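Local coordinates for capsular polysaccharide export system protein KpsC (Thermosulfurimonas dismutans, PDB 6MGD), which is a glycosyltransferase, a beta-(2,7)-Kdo transferase that probably takes part in building the conserved glycolipid on which Gram-negative capsular polysaccharides are carried, at residues L182-E187 with T258-P263; V195-P200 with S227-I232. One frame throughout, in Å; residues are numbered along the deposited sequence.

Contact 1: L182-E187 with T258-P263; sequences LKSVRE and TCYGHP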
ATOM      1  N   LEU A 182     -17.410  -0.298  -9.839  1.00 56.96           N
ATOM      2  CA  LEU A 182     -17.795   0.267 -11.127  1.00 59.09           C
ATOM      3  C   LEU A 182     -19.232   0.768 -11.102  1.00 62.07           C
ATOM      4  O   LEU A 182     -19.549   1.796 -11.712  1.00 63.98           O
ATOM      5  CB  LEU A 182     -17.603  -0.770 -12.232  1.00 60.99           C
ATOM      6  CG  LEU A 182     -16.152  -1.021 -12.641  1.00 60.17           C
ATOM      7  CD1 LEU A 182     -16.069  -2.118 -13.689  1.00 63.12           C
ATOM      8  CD2 LEU A 182     -15.531   0.266 -13.158  1.00 59.16           C
ATOM      9  N   LYS A 183     -20.115   0.053 -10.401  1.00 61.56           N
ATOM     10  CA  LYS A 183     -21.477   0.541 -10.208  1.00 64.26           C
ATOM     11  C   LYS A 183     -21.472   1.878  -9.480  1.00 61.50           C
ATOM     12  O   LYS A 183     -22.019   2.870  -9.971  1.00 62.89           O
ATOM     13  CB  LYS A 183     -22.300  -0.489  -9.435  1.00 67.31           C
ATOM     14  CG  LYS A 183     -22.955  -1.548 -10.302  1.00 72.54           C
ATOM     15  CD  LYS A 183     -23.725  -2.552  -9.455  1.00 75.41           C
ATOM     16  CE  LYS A 183     -24.647  -1.855  -8.464  1.00 76.63           C
ATOM     17  NZ  LYS A 183     -25.619  -0.950  -9.139  1.00 80.01           N
ATOM     18  N   SER A 184     -20.830   1.924  -8.309  1.00 60.27           N
ATOM     19  CA  SER A 184     -20.800   3.152  -7.521  1.00 58.55           C
ATOM     20  C   SER A 184     -20.110   4.291  -8.263  1.00 59.64           C
ATOM     21  O   SER A 184     -20.491   5.455  -8.096  1.00 62.79           O
ATOM     22  CB  SER A 184     -20.107   2.897  -6.185  1.00 55.52           C
ATOM     23  OG  SER A 184     -20.042   4.085  -5.417  1.00 55.70           O
ATOM     24  N   VAL A 185     -19.096   3.983  -9.078  1.00 58.29           N
ATOM     25  CA  VAL A 185     -18.419   5.030  -9.839  1.00 57.56           C
ATOM     26  C   VAL A 185     -19.374   5.660 -10.842  1.00 60.57           C
ATOM     27  O   VAL A 185     -19.411   6.887 -11.001  1.00 61.18           O
ATOM     28  CB  VAL A 185     -17.162   4.468 -10.533  1.00 55.65           C
ATOM     29  CG1 VAL A 185     -16.622   5.470 -11.546  1.00 56.42           C
ATOM     30  CG2 VAL A 185     -16.089   4.137  -9.511  1.00 51.86           C
ATOM     31  N   ARG A 186     -20.171   4.837 -11.527  1.00 59.55           N
ATOM     32  CA  ARG A 186     -21.085   5.376 -12.527  1.00 63.46           C
ATOM     33  C   ARG A 186     -22.221   6.160 -11.879  1.00 66.67           C
ATOM     34  O   ARG A 186     -22.647   7.191 -12.412  1.00 68.66           O
ATOM     35  CB  ARG A 186     -21.639   4.256 -13.406  1.00 63.99           C
ATOM     36  CG  ARG A 186     -22.703   4.731 -14.385  1.00 67.22           C
ATOM     37  CD  ARG A 186     -22.476   4.207 -15.794  1.00 69.59           C
ATOM     38  NE  ARG A 186     -21.224   4.683 -16.383  1.00 69.09           N
ATOM     39  CZ  ARG A 186     -21.072   5.869 -16.964  1.00 70.99           C
ATOM     40  NH1 ARG A 186     -22.091   6.715 -17.026  1.00 74.46           N
ATOM     41  NH2 ARG A 186     -19.902   6.216 -17.480  1.00 70.19           N
ATOM     42  N   GLU A 187     -22.723   5.696 -10.731  1.00 65.25           N
ATOM     43  CA  GLU A 187     -23.826   6.400 -10.082  1.00 69.62           C
ATOM     44  C   GLU A 187     -23.423   7.817  -9.695  1.00 68.37           C
ATOM     45  O   GLU A 187     -24.225   8.752  -9.807  1.00 70.88           O
ATOM     46  CB  GLU A 187     -24.308   5.632  -8.847  1.00 71.77           C
ATOM     47  CG  GLU A 187     -24.586   4.143  -9.055  1.00 74.76           C
ATOM     48  CD  GLU A 187     -25.867   3.849  -9.821  1.00 82.03           C
ATOM     49  OE1 GLU A 187     -26.143   4.520 -10.838  1.00 85.62           O
ATOM     50  OE2 GLU A 187     -26.600   2.928  -9.401  1.00 84.39           O
ATOM     51  N   THR A 258     -10.386   9.936  -6.396  1.00 53.97           N
ATOM     52  CA  THR A 258     -11.528   9.699  -5.524  1.00 52.67           C
ATOM     53  C   THR A 258     -11.425   8.291  -4.953  1.00 53.13           C
ATOM     54  O   THR A 258     -11.194   7.332  -5.696  1.00 55.36           O
ATOM     55  CB  THR A 258     -12.843   9.868  -6.291  1.00 52.83           C
ATOM     56  OG1 THR A 258     -12.973  11.229  -6.723  1.00 52.87           O
ATOM     57  CG2 THR A 258     -14.037   9.499  -5.418  1.00 52.08           C
ATOM     58  N   CYS A 259     -11.586   8.168  -3.639  1.00 53.43           N
ATOM     59  CA  CYS A 259     -11.470   6.888  -2.953  1.00 53.71           C
ATOM     60  C   CYS A 259     -12.850   6.396  -2.545  1.00 53.26           C
ATOM     61  O   CYS A 259     -13.618   7.133  -1.918  1.00 52.36           O
ATOM     62  CB  CYS A 259     -10.562   7.004  -1.726  1.00 52.85           C
ATOM     63  SG  CYS A 259      -8.830   7.367  -2.110  1.00 53.84           S
ATOM     64  N   TYR A 260     -13.165   5.154  -2.909  1.00 53.27           N
ATOM     65  CA  TYR A 260     -14.422   4.533  -2.520  1.00 54.17           C
ATOM     66  C   TYR A 260     -14.273   3.605  -1.324  1.00 53.17           C
ATOM     67  O   TYR A 260     -15.283   3.107  -0.814  1.00 55.34           O
ATOM     68  CB  TYR A 260     -15.026   3.773  -3.707  1.00 52.94           C
ATOM     69  CG  TYR A 260     -15.507   4.682  -4.819  1.00 52.29           C
ATOM     70  CD1 TYR A 260     -14.604   5.305  -5.674  1.00 50.57           C
ATOM     71  CD2 TYR A 260     -16.863   4.922  -5.013  1.00 53.18           C
ATOM     72  CE1 TYR A 260     -15.035   6.139  -6.684  1.00 51.70           C
ATOM     73  CE2 TYR A 260     -17.305   5.754  -6.026  1.00 54.58           C
ATOM     74  CZ  TYR A 260     -16.384   6.361  -6.860  1.00 54.47           C
ATOM     75  OH  TYR A 260     -16.808   7.192  -7.872  1.00 56.13           O
ATOM     76  N   GLY A 261     -13.045   3.359  -0.876  1.00 53.09           N
ATOM     77  CA  GLY A 261     -12.780   2.661   0.366  1.00 52.90           C
ATOM     78  C   GLY A 261     -11.967   3.537   1.298  1.00 52.56           C
ATOM     79  O   GLY A 261     -12.143   4.759   1.303  1.00 51.61           O
ATOM     80  N   HIS A 262     -11.066   2.941   2.077  1.00 51.15           N
ATOM     81  CA  HIS A 262     -10.223   3.682   3.019  1.00 50.98           C
ATOM     82  C   HIS A 262      -8.779   3.205   2.921  1.00 47.43           C
ATOM     83  O   HIS A 262      -8.259   2.566   3.845  1.00 44.14           O
ATOM     84  CB  HIS A 262     -10.736   3.536   4.449  1.00 54.47           C
ATOM     85  CG  HIS A 262     -12.007   4.278   4.719  1.00 55.21           C
ATOM     86  ND1 HIS A 262     -12.933   3.854   5.648  1.00 58.75           N
ATOM     87  CD2 HIS A 262     -12.499   5.424   4.192  1.00 55.34           C
ATOM     88  CE1 HIS A 262     -13.946   4.703   5.675  1.00 59.54           C
ATOM     89  NE2 HIS A 262     -13.708   5.663   4.800  1.00 59.00           N
ATOM     90  N   PRO A 263      -8.094   3.509   1.818  1.00 50.41           N
ATOM     91  CA  PRO A 263      -6.674   3.161   1.713  1.00 48.84           C
ATOM     92  C   PRO A 263      -5.841   4.012   2.659  1.00 50.43           C
ATOM     93  O   PRO A 263      -6.335   4.937   3.314  1.00 50.58           O
ATOM     94  CB  PRO A 263      -6.337   3.458   0.250  1.00 48.24           C
ATOM     95  CG  PRO A 263      -7.325   4.495  -0.153  1.00 49.43           C
ATOM     96  CD  PRO A 263      -8.592   4.169   0.596  1.00 49.13           C
TER
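S184 and V185 on helix 178-188 receive the ring of Y260, a small buried packing contact between a helix lying over the parallel sheet and the loop leaving the C-terminal end of strand 257-259. Only 145 Å² is buried, both sides counted. S184 meets the ring at its edge, near the ring plane, with OG 3.3 Å from Y260 CE2; no hydrogen bond joins this hydroxyl to the ring. The V185 and Y260 side chains cross at about a right angle. V185 CG2, anti to the carbonyl carbon, lies oblique to the ring and reaches Y260 CZ at 3.5 Å, while V185 CA lies 3.3 Å from Y260 OH. The sheet, with strand order 3-2-1-4-5-6 and helices packed on it, is the Rossmann-like pattern expected of one domain of a GT-B glycosyltransferase. Within it, V185 also touches I156 and V158 of the central strand 155-159, and H240 of strand 238-241. A chi1 of -69° sets Y260 CG anti to its own carbonyl carbon and carries the phenol across toward the helix. There OH hydrogen-bonds to H240 ND1, a polar tie that fixes the ring's far end beside apolar V185.

Contact 2: V195-P200 with S227-I232; sequences VYKPHP and SSSYDI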
ATOM      1  N   VAL A 195     -13.286   4.157 -18.002  1.00 70.57           N
ATOM      2  CA  VAL A 195     -12.500   3.068 -18.567  1.00 73.68           C
ATOM      3  C   VAL A 195     -12.012   2.204 -17.412  1.00 70.09           C
ATOM      4  O   VAL A 195     -11.365   2.706 -16.484  1.00 67.30           O
ATOM      5  CB  VAL A 195     -11.329   3.583 -19.419  1.00 76.99           C
ATOM      6  CG1 VAL A 195     -10.643   4.758 -18.741  1.00 74.32           C
ATOM      7  CG2 VAL A 195     -10.335   2.470 -19.681  1.00 79.34           C
ATOM      8  N   TYR A 196     -12.334   0.915 -17.459  1.00 73.09           N
ATOM      9  CA  TYR A 196     -11.988  -0.019 -16.396  1.00 71.11           C
ATOM     10  C   TYR A 196     -10.722  -0.772 -16.778  1.00 73.87           C
ATOM     11  O   TYR A 196     -10.695  -1.483 -17.790  1.00 77.46           O
ATOM     12  CB  TYR A 196     -13.131  -0.997 -16.131  1.00 70.78           C
ATOM     13  CG  TYR A 196     -12.802  -2.062 -15.108  1.00 68.05           C
ATOM     14  CD1 TYR A 196     -12.580  -1.728 -13.777  1.00 64.27           C
ATOM     15  CD2 TYR A 196     -12.727  -3.400 -15.469  1.00 69.90           C
ATOM     16  CE1 TYR A 196     -12.287  -2.696 -12.836  1.00 62.32           C
ATOM     17  CE2 TYR A 196     -12.434  -4.377 -14.534  1.00 68.68           C
ATOM     18  CZ  TYR A 196     -12.215  -4.018 -13.220  1.00 64.52           C
ATOM     19  OH  TYR A 196     -11.922  -4.985 -12.285  1.00 62.96           O
ATOM     20  N   LYS A 197      -9.675  -0.610 -15.970  1.00 72.72           N
ATOM     21  CA  LYS A 197      -8.438  -1.350 -16.151  1.00 75.09           C
ATOM     22  C   LYS A 197      -8.437  -2.527 -15.188  1.00 74.07           C
ATOM     23  O   LYS A 197      -8.151  -2.346 -13.995  1.00 70.44           O
ATOM     24  CB  LYS A 197      -7.225  -0.452 -15.904  1.00 75.78           C
ATOM     25  CG  LYS A 197      -5.900  -1.157 -16.110  1.00 78.99           C
ATOM     26  CD  LYS A 197      -4.900  -0.768 -15.039  1.00 76.76           C
ATOM     27  CE  LYS A 197      -3.538  -1.372 -15.327  1.00 79.18           C
ATOM     28  NZ  LYS A 197      -3.049  -0.979 -16.676  1.00 82.97           N
ATOM     29  N   PRO A 198      -8.751  -3.737 -15.640  1.00 73.95           N
ATOM     30  CA  PRO A 198      -8.791  -4.875 -14.718  1.00 73.29           C
ATOM     31  C   PRO A 198      -7.400  -5.231 -14.221  1.00 73.15           C
ATOM     32  O   PRO A 198      -6.394  -5.002 -14.898  1.00 76.16           O
ATOM     33  CB  PRO A 198      -9.383  -6.001 -15.571  1.00 77.15           C
ATOM     34  CG  PRO A 198      -8.993  -5.641 -16.967  1.00 81.04           C
ATOM     35  CD  PRO A 198      -9.027  -4.137 -17.029  1.00 78.61           C
ATOM     36  N   HIS A 199      -7.355  -5.788 -13.017  1.00 73.33           N
ATOM     37  CA  HIS A 199      -6.081  -6.189 -12.444  1.00 73.85           C
ATOM     38  C   HIS A 199      -5.462  -7.296 -13.295  1.00 80.58           C
ATOM     39  O   HIS A 199      -6.179  -8.172 -13.793  1.00 84.03           O
ATOM     40  CB  HIS A 199      -6.267  -6.669 -11.003  1.00 71.46           C
ATOM     41  CG  HIS A 199      -4.982  -6.856 -10.259  1.00 70.48           C
ATOM     42  ND1 HIS A 199      -4.264  -8.031 -10.298  1.00 73.94           N
ATOM     43  CD2 HIS A 199      -4.282  -6.013  -9.463  1.00 68.78           C
ATOM     44  CE1 HIS A 199      -3.179  -7.907  -9.556  1.00 73.35           C
ATOM     45  NE2 HIS A 199      -3.166  -6.691  -9.037  1.00 70.92           N
ATOM     46  N   PRO A 200      -4.141  -7.280 -13.500  1.00 76.73           N
ATOM     47  CA  PRO A 200      -3.529  -8.304 -14.364  1.00 83.38           C
ATOM     48  C   PRO A 200      -3.683  -9.720 -13.838  1.00 86.64           C
ATOM     49  O   PRO A 200      -3.949 -10.641 -14.622  1.00 89.54           O
ATOM     50  CB  PRO A 200      -2.054  -7.875 -14.418  1.00 84.06           C
ATOM     51  CG  PRO A 200      -1.856  -7.019 -13.204  1.00 79.85           C
ATOM     52  CD  PRO A 200      -3.155  -6.298 -13.017  1.00 75.79           C
ATOM     53  N   SER A 227      -1.984  -2.184 -22.484  1.00109.87           N
ATOM     54  CA  SER A 227      -1.126  -1.015 -22.629  1.00111.87           C
ATOM     55  C   SER A 227      -0.858  -0.311 -21.300  1.00107.29           C
ATOM     56  O   SER A 227      -1.750   0.322 -20.731  1.00103.78           O
ATOM     57  CB  SER A 227      -1.708  -0.022 -23.641  1.00114.02           C
ATOM     58  OG  SER A 227      -0.647   0.662 -24.305  1.00118.91           O
ATOM     59  N   SER A 228       0.366  -0.464 -20.785  1.00107.23           N
ATOM     60  CA  SER A 228       1.015   0.527 -19.926  1.00105.85           C
ATOM     61  C   SER A 228       0.142   1.132 -18.825  1.00101.37           C
ATOM     62  O   SER A 228      -0.588   2.094 -19.079  1.00 98.81           O
ATOM     63  CB  SER A 228       1.545   1.655 -20.817  1.00108.36           C
ATOM     64  OG  SER A 228       2.437   2.494 -20.113  1.00107.89           O
ATOM     65  N   SER A 229       0.248   0.620 -17.595  1.00103.49           N
ATOM     66  CA  SER A 229      -0.566   1.104 -16.480  1.00 99.62           C
ATOM     67  C   SER A 229      -0.416   2.607 -16.249  1.00 98.06           C
ATOM     68  O   SER A 229      -1.243   3.399 -16.707  1.00 95.45           O
ATOM     69  CB  SER A 229      -0.208   0.350 -15.193  1.00 98.18           C
ATOM     70  OG  SER A 229      -0.286  -1.054 -15.362  1.00100.00           O
ATOM     71  N   TYR A 230       0.635   2.994 -15.530  1.00 96.70           N
ATOM     72  CA  TYR A 230       0.975   4.375 -15.194  1.00 95.19           C
ATOM     73  C   TYR A 230       0.814   5.358 -16.352  1.00 94.52           C
ATOM     74  O   TYR A 230       0.559   6.547 -16.125  1.00 91.90           O
ATOM     75  CB  TYR A 230       2.408   4.389 -14.662  1.00 99.61           C
ATOM     76  CG  TYR A 230       2.969   2.983 -14.580  1.00103.68           C
ATOM     77  CD1 TYR A 230       3.688   2.446 -15.639  1.00109.50           C
ATOM     78  CD2 TYR A 230       2.740   2.178 -13.466  1.00101.66           C
ATOM     79  CE1 TYR A 230       4.182   1.157 -15.586  1.00112.61           C
ATOM     80  CE2 TYR A 230       3.228   0.882 -13.407  1.00104.71           C
ATOM     81  CZ  TYR A 230       3.952   0.381 -14.468  1.00110.14           C
ATOM     82  OH  TYR A 230       4.442  -0.904 -14.408  1.00113.27           O
ATOM     83  N   ASP A 231       0.962   4.896 -17.595  1.00 95.80           N
ATOM     84  CA  ASP A 231       0.668   5.731 -18.753  1.00 95.86           C
ATOM     85  C   ASP A 231      -0.749   5.516 -19.272  1.00 94.24           C
ATOM     86  O   ASP A 231      -1.026   5.751 -20.455  1.00 98.03           O
ATOM     87  CB  ASP A 231       1.694   5.509 -19.862  1.00100.89           C
ATOM     88  CG  ASP A 231       3.036   6.144 -19.544  1.00101.57           C
ATOM     89  OD1 ASP A 231       3.999   5.400 -19.266  1.00103.55           O
ATOM     90  OD2 ASP A 231       3.117   7.393 -19.549  1.00 99.72           O
ATOM     91  N   ILE A 232      -1.644   5.033 -18.410  1.00 97.02           N
ATOM     92  CA  ILE A 232      -3.067   5.325 -18.534  1.00 93.45           C
ATOM     93  C   ILE A 232      -3.459   6.454 -17.582  1.00 89.57           C
ATOM     94  O   ILE A 232      -4.475   7.125 -17.819  1.00 87.13           O
ATOM     95  CB  ILE A 232      -3.936   4.071 -18.277  1.00 92.60           C
ATOM     96  CG1 ILE A 232      -3.553   2.924 -19.208  1.00 97.50           C
ATOM     97  CG2 ILE A 232      -5.409   4.365 -18.507  1.00 90.84           C
ATOM     98  CD1 ILE A 232      -4.294   1.629 -18.898  1.00 97.15           C
TER
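An extended first torsion in K197, with CG anti to the backbone N (chi1 -179°), starts its side chain from the end of strand 193-197 toward S229. Bends at chi2 and chi4 then turn the ammonium group in beside the serine. S229 answers with OG anti to its own carbonyl carbon (chi1 -53°), and K197 NZ gives S229 OG a weak hydrogen bond of 3.1 Å. The lysine comes alongside the serine as well as end-on: K197 CE is 3.3 Å from S229 OG, and K197 NZ is 3.5 Å from S229 CB. I232 supplies the apolar part of the contact. Its CD1 reaches K197 NZ at 3.6 Å, so the charged nitrogen has a methyl group and a hydroxyl for neighbours. The carbonyl of S227 is more distant, with O 4.5 Å from K197 NZ, and no bond is made there. The 227-232 segment passes from a loop into a short, weakly bonded helical turn; S229, in the loop before the turn, and I232, within it, meet the lysine. Altogether 166 Å² is buried at this surface contact, which bridges the end of a beta strand and the start of a later helix in the Rossmann-like domain. Strand 193-197 runs parallel between strands 222-223 and 155-159, with Y196 packed against helix 178-188; S229 also touches F246 of helix 246-253, and I232 rests on R147 and C224 of the neighbouring loops.

How the contacts relate
Contact 1 is buried and contact 2 lies at the surface, yet both belong to the same parallel sheet, and their centres are 17 Å apart. Helix 178-188, which carries 182-187, is followed directly in the chain by strand 193-197, which carries the first half of 195-200. The two contacts meet where L182 CD1 packs on Y196 CD1 at 3.5 Å. Contact 2 is nested in the chain segment closed by contact 1. In contact 1 an aromatic ring is set against a helix, its hydroxyl bonded to H240, a side chain of strand 238-241; contact 2 relies on a long, bent lysine side chain and one weak hydrogen bond, with a single isoleucine methyl beside it.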